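Local coordinates for protein thiol transferase (Phanerochaete chrysosporium, PDB 4F0B) that probably catalyses glutathione-dependent thiol transfer as a Ure2p-type glutathione transferase and binds oxidized glutathione disulfide, at residues Y176-R188 and W206-I220. Numbering follows the deposited sequence.
Sequences YGIADIKIFGWAR and WVERIEKRPAVQAGI. With GDS (oxidized glutathione disulfide), chain C.
F184 drives its phenyl ring as a knob into a hole formed by V207, I210, E211 and V216, spanning the bend between helices 201-211 and 214-222. I210 CG2 sits over the centre of one ring face, a CH-pi contact 3.5 Å from the centroid, while the carbonyl of V207 and the carboxylate of E211 lie at the ring edge. E211 also receives R188 side-on: NE bonds OE1 at 2.9 Å and NH2 bonds OE2 at 2.8 Å, both through syn lone pairs, so the guanidinium is held nearly coplanar with the carboxylate; I220 CD1 covers one of its faces. From above the carboxylate plane, Q217 NE2 adds a second donor to OE2.

W206 forms the reciprocal knob among D180, I183, F184 and A187. A chi1 of 165°, setting CG trans to the W206 nitrogen, brings the indole edge to helix 178-187, and NE1 gives D180 OD1 a straight 2.8 Å hydrogen bond, on the anti side of the carboxylate. I172 N is a second donor to OD1, and OD2 takes the amide of G177, so three donors satisfy this buried carboxylate. Just before the N-cap, the Y176 ring carries the R213 guanidinium stacked on it, planes 29° apart; E28 OE2 of helix 20-33 salt-bridges R213 NE and hydrogen-bonds Y176 OH. D180, at N3, supplies its half of the N-capping box known at the start of this core helix in glutathione transferases; with glycine at the N-cap, only the aspartate-to-backbone bond remains.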
loop_
_atom_site.group_PDB
_atom_site.type_symbol
_atom_site.label_atom_id
_atom_site.label_comp_id
_atom_site.label_asym_id
_atom_site.label_seq_id
_atom_site.Cartn_x
_atom_site.Cartn_y
_atom_site.Cartn_z
ATOM N N TYR A 176 12.034 -16.929 0.739
ATOM C CA TYR A 176 12.070 -15.707 1.556
ATOM C C TYR A 176 12.435 -14.491 0.731
ATOM O O TYR A 176 13.388 -14.508 -0.043
ATOM C CB TYR A 176 13.105 -15.908 2.649
ATOM C CG TYR A 176 13.468 -14.697 3.475
ATOM C CD1 TYR A 176 12.613 -14.228 4.480
ATOM C CD2 TYR A 176 14.681 -14.051 3.288
ATOM C CE1 TYR A 176 12.965 -13.139 5.269
ATOM C CE2 TYR A 176 15.038 -12.961 4.087
ATOM C CZ TYR A 176 14.192 -12.535 5.068
ATOM O OH TYR A 176 14.560 -11.482 5.854
ATOM N N GLY A 177 11.659 -13.432 0.900
ATOM C CA GLY A 177 11.968 -12.222 0.152
ATOM C C GLY A 177 11.236 -11.023 0.695
ATOM O O GLY A 177 10.748 -11.011 1.834
ATOM N N ILE A 178 11.209 -9.979 -0.134
ATOM C CA ILE A 178 10.724 -8.680 0.332
ATOM C C ILE A 178 9.270 -8.672 0.795
ATOM O O ILE A 178 8.935 -7.866 1.674
ATOM C CB ILE A 178 10.983 -7.541 -0.664
ATOM C CG1 ILE A 178 10.340 -7.815 -2.031
ATOM C CG2 ILE A 178 12.507 -7.311 -0.795
ATOM C CD1 ILE A 178 10.466 -6.611 -3.009
ATOM N N ALA A 179 8.409 -9.560 0.278
ATOM C CA ALA A 179 7.066 -9.632 0.832
ATOM C C ALA A 179 7.052 -10.123 2.272
ATOM O O ALA A 179 6.288 -9.595 3.099
ATOM C CB ALA A 179 6.171 -10.500 -0.010
ATOM N N ASP A 180 7.884 -11.111 2.591
ATOM C CA ASP A 180 8.015 -11.542 3.974
ATOM C C ASP A 180 8.582 -10.447 4.851
ATOM O O ASP A 180 8.085 -10.233 5.942
ATOM C CB ASP A 180 8.932 -12.757 4.066
ATOM C CG ASP A 180 8.476 -13.886 3.171
ATOM O OD1 ASP A 180 7.526 -14.626 3.532
ATOM O OD2 ASP A 180 9.072 -13.992 2.074
ATOM N N ILE A 181 9.630 -9.789 4.366
ATOM C CA ILE A 181 10.293 -8.754 5.147
ATOM C C ILE A 181 9.320 -7.638 5.536
ATOM O O ILE A 181 9.276 -7.216 6.698
ATOM C CB ILE A 181 11.556 -8.233 4.416
ATOM C CG1 ILE A 181 12.632 -9.336 4.345
ATOM C CG2 ILE A 181 12.118 -6.972 5.105
ATOM C CD1 ILE A 181 13.757 -9.035 3.330
ATOM N N LYS A 182 8.524 -7.179 4.578
ATOM C CA LYS A 182 7.558 -6.120 4.847
ATOM C C LYS A 182 6.592 -6.481 5.961
ATOM O O LYS A 182 6.376 -5.693 6.912
ATOM C CB LYS A 182 6.775 -5.779 3.581
ATOM C CG LYS A 182 5.552 -4.869 3.845
ATOM C CD LYS A 182 5.917 -3.486 4.368
ATOM C CE LYS A 182 4.645 -2.781 4.910
ATOM N NZ LYS A 182 4.994 -1.574 5.716
ATOM N N ILE A 183 6.013 -7.677 5.879
ATOM C CA ILE A 183 5.026 -8.052 6.875
ATOM C C ILE A 183 5.658 -8.410 8.215
ATOM O O ILE A 183 5.065 -8.127 9.269
ATOM C CB ILE A 183 4.146 -9.204 6.372
ATOM C CG1 ILE A 183 3.410 -8.729 5.112
ATOM C CG2 ILE A 183 3.141 -9.618 7.468
ATOM C CD1 ILE A 183 2.521 -9.778 4.411
ATOM N N PHE A 184 6.857 -9.004 8.163
ATOM C CA PHE A 184 7.552 -9.423 9.367
ATOM C C PHE A 184 7.738 -8.290 10.381
ATOM O O PHE A 184 7.626 -8.498 11.585
ATOM C CB PHE A 184 8.898 -10.068 9.006
ATOM C CG PHE A 184 9.774 -10.314 10.195
ATOM C CD1 PHE A 184 9.551 -11.424 11.002
ATOM C CD2 PHE A 184 10.828 -9.446 10.503
ATOM C CE1 PHE A 184 10.353 -11.654 12.124
ATOM C CE2 PHE A 184 11.618 -9.669 11.609
ATOM C CZ PHE A 184 11.397 -10.756 12.411
ATOM N N GLY A 185 8.008 -7.078 9.909
ATOM C CA GLY A 185 8.189 -5.977 10.849
ATOM C C GLY A 185 6.978 -5.754 11.756
ATOM O O GLY A 185 7.154 -5.399 12.945
ATOM N N TRP A 186 5.778 -5.938 11.179
ATOM C CA TRP A 186 4.537 -5.879 11.944
ATOM C C TRP A 186 4.231 -7.168 12.713
ATOM O O TRP A 186 3.807 -7.133 13.875
ATOM C CB TRP A 186 3.371 -5.500 11.023
ATOM C CG TRP A 186 3.386 -4.047 10.660
ATOM C CD1 TRP A 186 3.914 -3.482 9.525
ATOM C CD2 TRP A 186 2.861 -3.001 11.450
ATOM N NE1 TRP A 186 3.759 -2.100 9.576
ATOM C CE2 TRP A 186 3.108 -1.781 10.751
ATOM C CE3 TRP A 186 2.208 -2.964 12.700
ATOM C CZ2 TRP A 186 2.689 -0.538 11.245
ATOM C CZ3 TRP A 186 1.802 -1.718 13.204
ATOM C CH2 TRP A 186 2.051 -0.518 12.463
ATOM N N ALA A 187 4.426 -8.308 12.053
ATOM C CA ALA A 187 4.050 -9.585 12.690
ATOM C C ALA A 187 4.850 -9.837 13.962
ATOM O O ALA A 187 4.288 -10.418 14.906
ATOM C CB ALA A 187 4.208 -10.727 11.696
ATOM N N ARG A 188 6.127 -9.425 14.010
ATOM C CA ARG A 188 6.925 -9.709 15.196
ATOM C C ARG A 188 6.438 -8.953 16.437
ATOM O O ARG A 188 6.790 -9.337 17.551
ATOM C CB ARG A 188 8.411 -9.449 14.918
ATOM C CG ARG A 188 8.775 -7.971 14.831
ATOM C CD ARG A 188 10.222 -7.806 14.380
ATOM N NE ARG A 188 11.173 -8.378 15.346
ATOM C CZ ARG A 188 11.733 -7.681 16.335
ATOM N NH1 ARG A 188 11.479 -6.376 16.472
ATOM N NH2 ARG A 188 12.585 -8.265 17.178
ATOM N N TRP A 206 6.543 -18.846 11.005
ATOM C CA TRP A 206 7.172 -17.975 10.005
ATOM C C TRP A 206 7.909 -16.799 10.668
ATOM O O TRP A 206 9.068 -16.514 10.326
ATOM C CB TRP A 206 6.100 -17.569 8.990
ATOM C CG TRP A 206 6.387 -16.422 8.073
ATOM C CD1 TRP A 206 6.951 -16.463 6.821
ATOM C CD2 TRP A 206 5.971 -15.084 8.280
ATOM N NE1 TRP A 206 6.929 -15.208 6.256
ATOM C CE2 TRP A 206 6.354 -14.336 7.141
ATOM C CE3 TRP A 206 5.321 -14.437 9.325
ATOM C CZ2 TRP A 206 6.129 -12.941 7.037
ATOM C CZ3 TRP A 206 5.106 -13.060 9.241
ATOM C CH2 TRP A 206 5.496 -12.325 8.100
ATOM N N VAL A 207 7.296 -16.175 11.674
ATOM C CA VAL A 207 7.974 -15.145 12.451
ATOM C C VAL A 207 9.236 -15.718 13.085
ATOM O O VAL A 207 10.294 -15.104 13.025
ATOM C CB VAL A 207 7.045 -14.558 13.556
ATOM C CG1 VAL A 207 7.865 -13.706 14.560
ATOM C CG2 VAL A 207 5.904 -13.718 12.915
ATOM N N GLU A 208 9.131 -16.907 13.678
ATOM C CA GLU A 208 10.277 -17.503 14.356
ATOM C C GLU A 208 11.430 -17.793 13.388
ATOM O O GLU A 208 12.616 -17.504 13.718
ATOM C CB GLU A 208 9.821 -18.751 15.079
ATOM C CG GLU A 208 8.960 -18.404 16.283
ATOM C CD GLU A 208 8.311 -19.601 16.965
ATOM O OE1 GLU A 208 8.367 -20.720 16.414
ATOM O OE2 GLU A 208 7.724 -19.397 18.056
ATOM N N ARG A 209 11.127 -18.323 12.201
ATOM C CA ARG A 209 12.232 -18.658 11.297
ATOM C C ARG A 209 12.906 -17.421 10.722
ATOM O O ARG A 209 14.101 -17.469 10.366
ATOM C CB ARG A 209 11.837 -19.676 10.207
ATOM C CG ARG A 209 10.921 -19.170 9.103
ATOM C CD ARG A 209 10.643 -20.264 8.014
ATOM N NE ARG A 209 9.965 -21.415 8.619
ATOM C CZ ARG A 209 8.639 -21.558 8.699
ATOM N NH1 ARG A 209 8.136 -22.620 9.332
ATOM N NH2 ARG A 209 7.797 -20.697 8.133
ATOM N N ILE A 210 12.179 -16.313 10.613
ATOM C CA ILE A 210 12.751 -15.071 10.118
ATOM C C ILE A 210 13.537 -14.380 11.237
ATOM O O ILE A 210 14.648 -13.872 11.017
ATOM C CB ILE A 210 11.671 -14.156 9.532
ATOM C CG1 ILE A 210 11.085 -14.803 8.253
ATOM C CG2 ILE A 210 12.258 -12.774 9.171
ATOM C CD1 ILE A 210 9.817 -14.182 7.742
ATOM N N GLU A 211 12.973 -14.380 12.446
ATOM C CA GLU A 211 13.642 -13.722 13.580
ATOM C C GLU A 211 15.053 -14.278 13.814
ATOM O O GLU A 211 15.952 -13.532 14.217
ATOM C CB GLU A 211 12.755 -13.833 14.858
ATOM C CG GLU A 211 13.244 -13.071 16.095
ATOM C CD GLU A 211 12.876 -11.585 16.134
ATOM O OE1 GLU A 211 11.830 -11.176 15.589
ATOM O OE2 GLU A 211 13.622 -10.827 16.794
ATOM N N LYS A 212 15.248 -15.585 13.565
ATOM C CA LYS A 212 16.527 -16.251 13.810
ATOM C C LYS A 212 17.624 -15.829 12.820
ATOM O O LYS A 212 18.786 -16.126 13.053
ATOM C CB LYS A 212 16.340 -17.782 13.768
ATOM C CG LYS A 212 15.611 -18.367 14.950
ATOM C CD LYS A 212 15.447 -19.858 14.729
ATOM C CE LYS A 212 14.516 -20.489 15.757
ATOM N NZ LYS A 212 14.335 -21.935 15.453
ATOM N N ARG A 213 17.272 -15.166 11.717
ATOM C CA ARG A 213 18.297 -14.835 10.708
ATOM C C ARG A 213 19.233 -13.740 11.218
ATOM O O ARG A 213 18.783 -12.698 11.685
ATOM C CB ARG A 213 17.630 -14.358 9.415
ATOM C CG ARG A 213 16.652 -15.356 8.783
ATOM C CD ARG A 213 15.937 -14.724 7.571
ATOM N NE ARG A 213 16.851 -14.431 6.457
ATOM C CZ ARG A 213 17.172 -15.297 5.496
ATOM N NH1 ARG A 213 16.696 -16.539 5.522
ATOM N NH2 ARG A 213 17.963 -14.948 4.506
ATOM N N PRO A 214 20.551 -13.977 11.157
ATOM C CA PRO A 214 21.482 -12.926 11.585
ATOM C C PRO A 214 21.271 -11.586 10.870
ATOM O O PRO A 214 21.412 -10.551 11.519
ATOM C CB PRO A 214 22.851 -13.540 11.254
ATOM C CG PRO A 214 22.631 -15.022 11.469
ATOM C CD PRO A 214 21.235 -15.267 10.918
ATOM N N ALA A 215 20.942 -11.588 9.589
ATOM C CA ALA A 215 20.755 -10.310 8.907
ATOM C C ALA A 215 19.543 -9.560 9.448
ATOM O O ALA A 215 19.546 -8.323 9.490
ATOM C CB ALA A 215 20.645 -10.511 7.406
ATOM N N VAL A 216 18.502 -10.305 9.834
ATOM C CA VAL A 216 17.334 -9.698 10.435
ATOM C C VAL A 216 17.707 -9.015 11.753
ATOM O O VAL A 216 17.356 -7.835 11.976
ATOM C CB VAL A 216 16.239 -10.754 10.617
ATOM C CG1 VAL A 216 15.106 -10.217 11.482
ATOM C CG2 VAL A 216 15.661 -11.140 9.258
ATOM N N GLN A 217 18.453 -9.720 12.617
ATOM C CA GLN A 217 18.865 -9.118 13.884
ATOM C C GLN A 217 19.747 -7.884 13.619
ATOM O O GLN A 217 19.568 -6.852 14.283
ATOM C CB GLN A 217 19.603 -10.153 14.762
ATOM C CG GLN A 217 18.623 -11.270 15.187
ATOM C CD GLN A 217 17.448 -10.688 15.977
ATOM O OE1 GLN A 217 17.650 -9.873 16.895
ATOM N NE2 GLN A 217 16.223 -11.077 15.616
ATOM N N ALA A 218 20.675 -7.974 12.654
ATOM C CA ALA A 218 21.532 -6.822 12.350
ATOM C C ALA A 218 20.702 -5.634 11.859
ATOM O O ALA A 218 20.957 -4.495 12.260
ATOM C CB ALA A 218 22.595 -7.190 11.329
ATOM N N GLY A 219 19.710 -5.885 11.006
ATOM C CA GLY A 219 18.886 -4.786 10.536
ATOM C C GLY A 219 18.078 -4.127 11.635
ATOM O O GLY A 219 18.028 -2.892 11.753
ATOM N N ILE A 220 17.415 -4.948 12.437
ATOM C CA ILE A 220 16.677 -4.423 13.568
ATOM C C ILE A 220 17.571 -3.598 14.485
ATOM O O ILE A 220 17.219 -2.468 14.847
ATOM C CB ILE A 220 16.007 -5.568 14.339
ATOM C CG1 ILE A 220 14.909 -6.179 13.485
ATOM C CG2 ILE A 220 15.440 -5.075 15.652
ATOM C CD1 ILE A 220 14.417 -7.485 14.048
HETATM N N1 GDS C . 2.919 3.952 4.752
HETATM C CA1 GDS C . 4.189 4.394 5.411
HETATM C C1 GDS C . 5.289 3.354 5.068
HETATM O OE1 GDS C . 4.943 2.177 4.829
HETATM O OE2 GDS C . 6.466 3.760 5.033
HETATM C CB1 GDS C . 3.991 4.417 6.935
HETATM C CG1 GDS C . 5.223 4.974 7.671
HETATM C CD1 GDS C . 4.855 5.271 9.118
HETATM O O1 GDS C . 3.762 5.059 9.627
HETATM N N2 GDS C . 5.849 5.887 9.841
HETATM C CA2 GDS C . 5.697 6.243 11.258
HETATM C C2 GDS C . 6.079 7.694 11.450
HETATM O O2 GDS C . 7.081 8.194 10.876
HETATM C CB2 GDS C . 6.589 5.415 12.179
HETATM S SG2 GDS C . 6.389 3.639 12.028
HETATM N N3 GDS C . 5.277 8.373 12.292
HETATM C CA3 GDS C . 5.571 9.779 12.586
HETATM C C3 GDS C . 4.388 10.662 12.425
HETATM O OE3 GDS C . 4.586 11.878 12.623
HETATM O OE4 GDS C . 3.284 10.158 12.086
HETATM N N4 GDS C . 1.697 3.275 10.562
HETATM C CA4 GDS C . 0.604 2.793 9.733
HETATM C C4 GDS C . 1.068 2.057 8.433
HETATM O OE5 GDS C . 2.203 1.540 8.382
HETATM O OE6 GDS C . 0.235 2.036 7.511
HETATM C C5 GDS C . 1.552 3.313 11.890
HETATM O O5 GDS C . 0.498 2.943 12.459
HETATM C CA5 GDS C . 2.723 3.849 12.694
HETATM N N5 GDS C . 2.221 4.665 13.825
HETATM C CB5 GDS C . 3.529 2.614 13.156
HETATM S SG5 GDS C . 5.081 3.103 13.900
HETATM C CA6 GDS C . 0.781 8.630 13.819
HETATM C C6 GDS C . -0.678 8.256 14.147
HETATM O OE7 GDS C . -1.168 7.243 13.600
HETATM O OE8 GDS C . -1.304 9.037 14.908
HETATM N N6 GDS C . 0.847 10.082 13.665
HETATM C CB6 GDS C . 1.736 8.169 14.965
HETATM C CG6 GDS C . 1.900 6.634 15.168
HETATM C CD6 GDS C . 2.529 5.994 13.963
HETATM O O6 GDS C . 3.222 6.566 13.136
#